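PDB 5ENU: alkyl hydroperoxide reductase/ Thiol specific antioxidant/ Mal allergen, which probably reduces hydrogen peroxide and organic hydroperoxides through a reactive cysteine thiol, as a peroxiredoxin of the AhpC/TSA family with a thioredoxin-like fold. Local coordinates for residues 51-54 against 55-59; 148-151 against 152-156. One frame throughout, in Å; residues are numbered along the deposited sequence.

Interaction 1 of 2, residues 51-54 against 55-59; sequences GCTT and EGLQF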
loop_
_atom_site.group_PDB
_atom_site.type_symbol
_atom_site.label_atom_id
_atom_site.label_comp_id
_atom_site.label_asym_id
_atom_site.label_seq_id
_atom_site.Cartn_x
_atom_site.Cartn_y
_atom_site.Cartn_z
ATOM N N GLY A 51 1.941 -14.390 -4.287
ATOM C CA GLY A 51 2.449 -13.607 -3.171
ATOM C C GLY A 51 1.502 -12.488 -2.782
ATOM O O GLY A 51 1.291 -12.221 -1.589
ATOM N N CYS A 52 0.897 -11.830 -3.774
ATOM C CA CYS A 52 -0.024 -10.738 -3.486
ATOM C C CYS A 52 -1.326 -11.252 -2.879
ATOM O O CYS A 52 -1.928 -10.577 -2.039
ATOM C CB CYS A 52 -0.268 -9.929 -4.766
ATOM S SG CYS A 52 1.260 -9.262 -5.445
ATOM N N THR A 53 -1.732 -12.475 -3.236
ATOM C CA THR A 53 -2.891 -13.089 -2.607
ATOM C C THR A 53 -2.595 -13.408 -1.143
ATOM O O THR A 53 -3.379 -13.072 -0.248
ATOM C CB THR A 53 -3.282 -14.345 -3.396
ATOM O OG1 THR A 53 -3.655 -13.970 -4.726
ATOM C CG2 THR A 53 -4.439 -15.092 -2.714
ATOM N N THR A 54 -1.445 -14.031 -0.870
ATOM C CA THR A 54 -1.088 -14.330 0.518
ATOM C C THR A 54 -0.997 -13.049 1.345
ATOM O O THR A 54 -1.515 -12.985 2.467
ATOM C CB THR A 54 0.234 -15.099 0.574
ATOM O OG1 THR A 54 0.100 -16.327 -0.157
ATOM C CG2 THR A 54 0.626 -15.408 2.021
ATOM N N GLU A 55 -0.338 -12.013 0.807
ATOM C CA GLU A 55 -0.222 -10.762 1.547
ATOM C C GLU A 55 -1.595 -10.184 1.892
ATOM O O GLU A 55 -1.845 -9.780 3.034
ATOM C CB GLU A 55 0.631 -9.759 0.764
ATOM C CG GLU A 55 0.957 -8.516 1.584
ATOM C CD GLU A 55 1.890 -7.526 0.908
ATOM O OE1 GLU A 55 2.062 -7.600 -0.325
ATOM O OE2 GLU A 55 2.449 -6.666 1.650
ATOM N N GLY A 56 -2.493 -10.133 0.913
ATOM C CA GLY A 56 -3.836 -9.632 1.176
ATOM C C GLY A 56 -4.577 -10.453 2.220
ATOM O O GLY A 56 -5.201 -9.895 3.131
ATOM N N LEU A 57 -4.491 -11.790 2.126
ATOM C CA LEU A 57 -5.156 -12.665 3.094
ATOM C C LEU A 57 -4.574 -12.514 4.490
ATOM O O LEU A 57 -5.314 -12.611 5.479
ATOM C CB LEU A 57 -5.062 -14.121 2.632
ATOM C CG LEU A 57 -5.971 -14.451 1.435
ATOM C CD1 LEU A 57 -5.716 -15.871 0.985
ATOM C CD2 LEU A 57 -7.434 -14.263 1.769
ATOM N N GLN A 58 -3.263 -12.250 4.597
ATOM C CA GLN A 58 -2.666 -12.111 5.921
ATOM C C GLN A 58 -3.032 -10.773 6.554
ATOM O O GLN A 58 -3.307 -10.709 7.761
ATOM C CB GLN A 58 -1.151 -12.380 5.854
ATOM C CG GLN A 58 -0.887 -13.889 5.641
ATOM C CD GLN A 58 0.578 -14.274 5.563
ATOM O OE1 GLN A 58 1.419 -13.485 5.171
ATOM N NE2 GLN A 58 0.875 -15.522 5.898
ATOM N N PHE A 59 -3.107 -9.703 5.748
ATOM C CA PHE A 59 -3.641 -8.453 6.281
ATOM C C PHE A 59 -5.100 -8.620 6.691
ATOM O O PHE A 59 -5.520 -8.085 7.727
ATOM C CB PHE A 59 -3.500 -7.300 5.277
ATOM C CG PHE A 59 -2.156 -6.606 5.304
ATOM C CD1 PHE A 59 -1.756 -5.893 6.417
ATOM C CD2 PHE A 59 -1.309 -6.641 4.192
ATOM C CE1 PHE A 59 -0.532 -5.244 6.444
ATOM C CE2 PHE A 59 -0.081 -5.970 4.200
ATOM C CZ PHE A 59 0.303 -5.279 5.340
#

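Interaction 2 of 2, residues 148-151 against 152-156; sequences PGHV and DDVLS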
loop_
_atom_site.group_PDB
_atom_site.type_symbol
_atom_site.label_atom_id
_atom_site.label_comp_id
_atom_site.label_asym_id
_atom_site.label_seq_id
_atom_site.Cartn_x
_atom_site.Cartn_y
_atom_site.Cartn_z
ATOM N N PRO A 148 6.491 -13.565 3.810
ATOM C CA PRO A 148 6.475 -14.244 5.116
ATOM C C PRO A 148 6.998 -13.366 6.241
ATOM O O PRO A 148 8.066 -12.755 6.129
ATOM C CB PRO A 148 7.369 -15.468 4.891
ATOM C CG PRO A 148 7.181 -15.801 3.452
ATOM C CD PRO A 148 7.121 -14.420 2.780
ATOM N N GLY A 149 6.215 -13.276 7.321
ATOM C CA GLY A 149 6.571 -12.484 8.484
ATOM C C GLY A 149 6.232 -11.009 8.382
ATOM O O GLY A 149 6.234 -10.311 9.412
ATOM N N HIS A 150 5.897 -10.520 7.185
ATOM C CA HIS A 150 5.787 -9.085 6.962
ATOM C C HIS A 150 4.584 -8.466 7.672
ATOM O O HIS A 150 4.726 -7.449 8.359
ATOM C CB HIS A 150 5.755 -8.755 5.468
ATOM C CG HIS A 150 5.659 -7.287 5.199
ATOM N ND1 HIS A 150 6.582 -6.383 5.696
ATOM C CD2 HIS A 150 4.774 -6.563 4.473
ATOM C CE1 HIS A 150 6.242 -5.164 5.313
ATOM N NE2 HIS A 150 5.151 -5.247 4.567
ATOM N N VAL A 151 3.392 -9.058 7.534
ATOM C CA VAL A 151 2.223 -8.491 8.203
ATOM C C VAL A 151 2.421 -8.471 9.712
ATOM O O VAL A 151 2.045 -7.498 10.385
ATOM C CB VAL A 151 0.940 -9.233 7.779
ATOM C CG1 VAL A 151 -0.284 -8.693 8.517
ATOM C CG2 VAL A 151 0.736 -9.095 6.277
ATOM N N ASP A 152 3.036 -9.523 10.269
ATOM C CA ASP A 152 3.343 -9.535 11.706
ATOM C C ASP A 152 4.222 -8.346 12.084
ATOM O O ASP A 152 3.991 -7.685 13.104
ATOM C CB ASP A 152 4.095 -10.821 12.077
ATOM C CG ASP A 152 3.216 -12.066 12.063
ATOM O OD1 ASP A 152 3.791 -13.179 12.020
ATOM O OD2 ASP A 152 1.975 -11.954 12.122
ATOM N N ASP A 153 5.266 -8.086 11.282
ATOM C CA ASP A 153 6.159 -6.966 11.553
ATOM C C ASP A 153 5.416 -5.639 11.472
ATOM O O ASP A 153 5.646 -4.742 12.291
ATOM C CB ASP A 153 7.317 -6.958 10.546
ATOM C CG ASP A 153 8.264 -8.144 10.705
ATOM O OD1 ASP A 153 8.276 -8.787 11.774
ATOM O OD2 ASP A 153 9.039 -8.411 9.756
ATOM N N VAL A 154 4.557 -5.475 10.465
ATOM C CA VAL A 154 3.831 -4.218 10.337
ATOM C C VAL A 154 2.885 -4.030 11.519
ATOM O O VAL A 154 2.776 -2.924 12.067
ATOM C CB VAL A 154 3.118 -4.133 8.979
ATOM C CG1 VAL A 154 2.319 -2.832 8.850
ATOM C CG2 VAL A 154 4.126 -4.250 7.847
ATOM N N LEU A 155 2.215 -5.107 11.959
ATOM C CA LEU A 155 1.318 -4.976 13.107
ATOM C C LEU A 155 2.095 -4.579 14.356
ATOM O O LEU A 155 1.660 -3.705 15.115
ATOM C CB LEU A 155 0.544 -6.270 13.353
ATOM C CG LEU A 155 -0.410 -6.240 14.560
ATOM C CD1 LEU A 155 -1.482 -5.149 14.470
ATOM C CD2 LEU A 155 -1.043 -7.609 14.786
ATOM N N SER A 156 3.250 -5.210 14.590
ATOM C CA SER A 156 4.070 -4.826 15.734
ATOM C C SER A 156 4.426 -3.347 15.669
ATOM O O SER A 156 4.335 -2.631 16.670
ATOM C CB SER A 156 5.336 -5.683 15.786
ATOM O OG SER A 156 5.026 -7.050 15.993
HETATM O O HOH W 1 9.083 -7.475 7.172
#

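Interaction 1 of 2, residues 51-54 against 55-59
Thr54 and Gln58 meet one helical turn apart because two different first torsions together bring the Thr54 methyl and the Gln58 chain side by side. In Thr54 the methyl CG2 lies opposite the backbone N, beside the carbonyl carbon (chi1 -60°). Gln58 turns CG away from its own carbonyl (chi1 -72°), back toward the preceding turn, and its chain then runs out extended. The two side chains lie alongside and point the same way. Thr54 CG2 sits over one face of the amide, 3.7 Å from Gln58 CD, with the amide oxygen and nitrogen only slightly farther away. Thr53 and Leu57 repeat the pattern more loosely: Thr53 CG2 is 4.0 Å from Leu57 CD1. The hydroxyls of both threonines bond back along the chain, Thr53 OG1 to Thr49 O and Thr54 OG1 to Pro50 O.

This is the first part of helix 50-68, in the beta-alpha-beta unit of strand 38-43, the helix and strand 71-77. Pro45, Thr49 and Cys52 match the PxxxTxxC motif of peroxiredoxins. Cys52 is therefore probably the peroxidatic cysteine. It stands in the first turn of the helix.

Four backbone bonds join the segments in an i to i+4 ladder. Glu55 N gives to Gly51 O at 2.9 Å and Gly56 N to Cys52 O at 3.0 Å. Leu57 N reaches Thr53 O at 2.9 Å. Gln58 N is also 2.9 Å from Thr54 O, but the bond is more bent, with an N-H...O angle of 148°. Glu55 leaves the helix on an extended chain. Its OE1 forms a salt bridge with Arg127, which also touches Cys52 and would offset the charge of this buried carboxylate.

Interaction 2 of 2, residues 148-151 against 152-156
His150 and Val154 pack one turn apart in the first turns of helix 150-160, the C-terminal helix of this thioredoxin-like fold. Gly149 is its N-cap, with a positive phi.

The side-chain contact is a CH-pi interaction. His150 CG is anti to the backbone N (chi1 -179°), which leans the imidazole over the following turn. Val154 CG2 lies over one face of the His150 ring, 3.7 Å from the centroid and displaced toward the rim. Val154 CG2 comes closest to His150 CE1, at 3.4 Å. Trp142 meets the same ring edge-to-face.

The backbone bonds are those of a starting helix. Asp153 N donates to Gly149 O at 3.1 Å. Val154 N to His150 O and Leu155 N to Val151 O follow, each 2.9 Å. Val151 and Leu155 face helix 50-68, where both touch Phe66.

The polar contacts hold the imidazole at both nitrogens. His150 NE2 bonds to Thr129 OG1 of strand 120-132. On the other side a water lies at the ring edge, in plane, 3.1 Å from His150 ND1, and it donates a hydrogen bond to Asp153 OD2 at 2.7 Å.

Overall arrangement
From the N terminus the chain first forms the short antiparallel pair of strands 21-22 and 29-30. Strand 38-43 then leads through a loop into helix 50-68, where interaction 1 closes single helical turns near its start. The chain goes on to build strand 71-77, helix 81-91 and the remaining sheet strands. Interaction 2 closes the first turns of helix 150-160, near the C terminus. The two contacts are in series; they neither nest nor cross. In space their centres are about 12 Å apart, and the two helices touch. Val151 lies against Gln58 and Phe59, and His150 against Glu55. Both helices also reach strand 120-132, so they are tied to one central strand.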